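Local coordinates for ADP compounds hydrolase nudE (Escherichia coli, PDB 1VHZ), which hydrolyses ADP-ribose, NADH and adenosine dinucleotides such as Ap3A and Ap2A as a homodimeric Nudix enzyme using magnesium or another divalent cation, at residues M126-A131 and L175-E180. Numbering follows the deposited sequence.
Sequences MNIVVA and LFLVRE
Ile128 and Val130 meet Leu177 and Val178 in a small, buried, purely apolar contact between a strand of the mixed Nudix sheet and the C-terminal helix 169-184. The contact has two methyl-to-methyl meetings. CD1 of Ile128 lies 3.7 Å from CD1 of Leu177, and the two side chains cross at about a right angle. CG2 of Val130 lies 3.9 Å from CG2 of Val178, and these two side chains meet at a slant. In Ile128, CG1 lies beside the backbone N and anti to the carbonyl carbon (chi1 -61°), and CG1-CD1 continues it nearly extended (chi2 165°). This branch carries CD1 out to the helix. The backbones stay well apart: the CA atoms of Val130 and Val178 are 7.5 Å from each other.

Strand alternation sorts the residues. Ile128 and Val130 direct their CB atoms to helix 169-184, while Val129 points away and packs on Ala94 of helix 90-102, within the Nudix box. At this strand the sheet has a helix on each face, as in the alpha/beta/alpha sandwich of the Nudix fold. Leu177 also packs on Phe176 of the second subunit, so the same helix contributes to the dimer interface. No hydrogen bond or salt bridge links the two segments. Across these two segments the attraction comes from van der Waals contact and the burial of branched aliphatic side chains.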
loop_
_atom_site.group_PDB
_atom_site.type_symbol
_atom_site.label_atom_id
_atom_site.label_comp_id
_atom_site.label_asym_id
_atom_site.label_seq_id
_atom_site.Cartn_x
_atom_site.Cartn_y
_atom_site.Cartn_z
ATOM N N MET A 126 8.398 3.225 2.251
ATOM C CA MET A 126 8.505 2.188 3.272
ATOM C C MET A 126 9.694 1.285 2.983
ATOM O O MET A 126 9.816 0.697 1.905
ATOM C CB MET A 126 7.187 1.437 3.343
ATOM C CG MET A 126 7.214 0.130 4.129
ATOM S SD MET A 126 7.517 0.412 5.872
ATOM C CE MET A 126 5.891 0.907 6.434
ATOM N N ASN A 127 10.607 1.171 3.938
ATOM C CA ASN A 127 11.781 0.323 3.761
ATOM C C ASN A 127 11.548 -1.009 4.474
ATOM O O ASN A 127 11.244 -1.005 5.674
ATOM C CB ASN A 127 13.052 1.001 4.296
ATOM C CG ASN A 127 13.339 2.320 3.587
ATOM O OD1 ASN A 127 14.006 2.350 2.568
ATOM N ND2 ASN A 127 12.803 3.424 4.114
ATOM N N ILE A 128 11.658 -2.104 3.727
ATOM C CA ILE A 128 11.468 -3.437 4.291
ATOM C C ILE A 128 12.783 -4.054 4.716
ATOM O O ILE A 128 13.739 -4.199 3.939
ATOM C CB ILE A 128 10.754 -4.362 3.271
ATOM C CG1 ILE A 128 9.370 -3.767 2.960
ATOM C CG2 ILE A 128 10.621 -5.767 3.825
ATOM C CD1 ILE A 128 8.721 -4.363 1.721
ATOM N N VAL A 129 12.902 -4.393 5.997
ATOM C CA VAL A 129 14.141 -4.979 6.503
ATOM C C VAL A 129 13.902 -6.346 7.139
ATOM O O VAL A 129 12.927 -6.485 7.885
ATOM C CB VAL A 129 14.753 -4.045 7.575
ATOM C CG1 VAL A 129 15.998 -4.654 8.208
ATOM C CG2 VAL A 129 15.075 -2.671 7.029
ATOM N N VAL A 130 14.789 -7.307 6.914
ATOM C CA VAL A 130 14.655 -8.628 7.552
ATOM C C VAL A 130 15.647 -8.675 8.723
ATOM O O VAL A 130 16.795 -8.267 8.550
ATOM C CB VAL A 130 14.989 -9.785 6.599
ATOM C CG1 VAL A 130 14.807 -11.151 7.283
ATOM C CG2 VAL A 130 14.134 -9.702 5.357
ATOM N N ALA A 131 15.188 -9.093 9.885
ATOM C CA ALA A 131 15.975 -9.188 11.091
ATOM C C ALA A 131 16.199 -10.631 11.547
ATOM O O ALA A 131 15.220 -11.383 11.713
ATOM C CB ALA A 131 15.213 -8.516 12.241
ATOM N N LEU A 175 5.673 -9.961 2.746
ATOM C CA LEU A 175 5.595 -11.406 2.846
ATOM C C LEU A 175 6.184 -12.088 1.614
ATOM O O LEU A 175 7.062 -12.928 1.727
ATOM C CB LEU A 175 4.119 -11.816 3.004
ATOM C CG LEU A 175 3.894 -13.308 3.198
ATOM C CD1 LEU A 175 4.404 -13.751 4.566
ATOM C CD2 LEU A 175 2.435 -13.675 2.980
ATOM N N PHE A 176 5.738 -11.690 0.428
ATOM C CA PHE A 176 6.223 -12.235 -0.832
ATOM C C PHE A 176 7.686 -11.865 -1.088
ATOM O O PHE A 176 8.418 -12.678 -1.653
ATOM C CB PHE A 176 5.354 -11.719 -1.995
ATOM C CG PHE A 176 4.067 -12.458 -2.238
ATOM C CD1 PHE A 176 2.850 -11.871 -1.968
ATOM C CD2 PHE A 176 4.077 -13.748 -2.770
ATOM C CE1 PHE A 176 1.653 -12.527 -2.235
ATOM C CE2 PHE A 176 2.887 -14.416 -3.017
ATOM C CZ PHE A 176 1.668 -13.809 -2.753
ATOM N N LEU A 177 8.140 -10.674 -0.713
ATOM C CA LEU A 177 9.536 -10.289 -0.934
ATOM C C LEU A 177 10.482 -11.100 -0.056
ATOM O O LEU A 177 11.542 -11.534 -0.504
ATOM C CB LEU A 177 9.743 -8.784 -0.727
ATOM C CG LEU A 177 9.122 -7.902 -1.833
ATOM C CD1 LEU A 177 8.930 -6.481 -1.333
ATOM C CD2 LEU A 177 9.946 -7.942 -3.112
ATOM N N VAL A 178 10.092 -11.363 1.189
ATOM C CA VAL A 178 10.919 -12.158 2.097
ATOM C C VAL A 178 10.995 -13.604 1.638
ATOM O O VAL A 178 12.032 -14.275 1.657
ATOM C CB VAL A 178 10.362 -12.039 3.526
ATOM C CG1 VAL A 178 11.052 -13.049 4.442
ATOM C CG2 VAL A 178 10.573 -10.610 4.042
ATOM N N ARG A 179 9.860 -14.134 1.184
ATOM C CA ARG A 179 9.828 -15.510 0.670
ATOM C C ARG A 179 10.751 -15.636 -0.541
ATOM O O ARG A 179 11.449 -16.642 -0.658
ATOM C CB ARG A 179 8.404 -15.854 0.273
ATOM C CG ARG A 179 8.225 -17.325 -0.205
ATOM C CD ARG A 179 7.077 -17.241 -1.174
ATOM N NE ARG A 179 6.240 -18.372 -1.431
ATOM C CZ ARG A 179 5.441 -18.340 -2.522
ATOM N NH1 ARG A 179 4.652 -19.359 -2.792
ATOM N NH2 ARG A 179 5.471 -17.263 -3.311
ATOM N N GLU A 180 10.748 -14.644 -1.444
ATOM C CA GLU A 180 11.638 -14.696 -2.598
ATOM C C GLU A 180 13.100 -14.718 -2.111
ATOM O O GLU A 180 13.897 -15.520 -2.565
ATOM C CB GLU A 180 11.520 -13.488 -3.510
ATOM C CG GLU A 180 10.657 -13.494 -4.699
ATOM C CD GLU A 180 10.310 -14.800 -5.353
ATOM O OE1 GLU A 180 11.029 -15.233 -6.270
ATOM O OE2 GLU A 180 9.286 -15.404 -4.957
#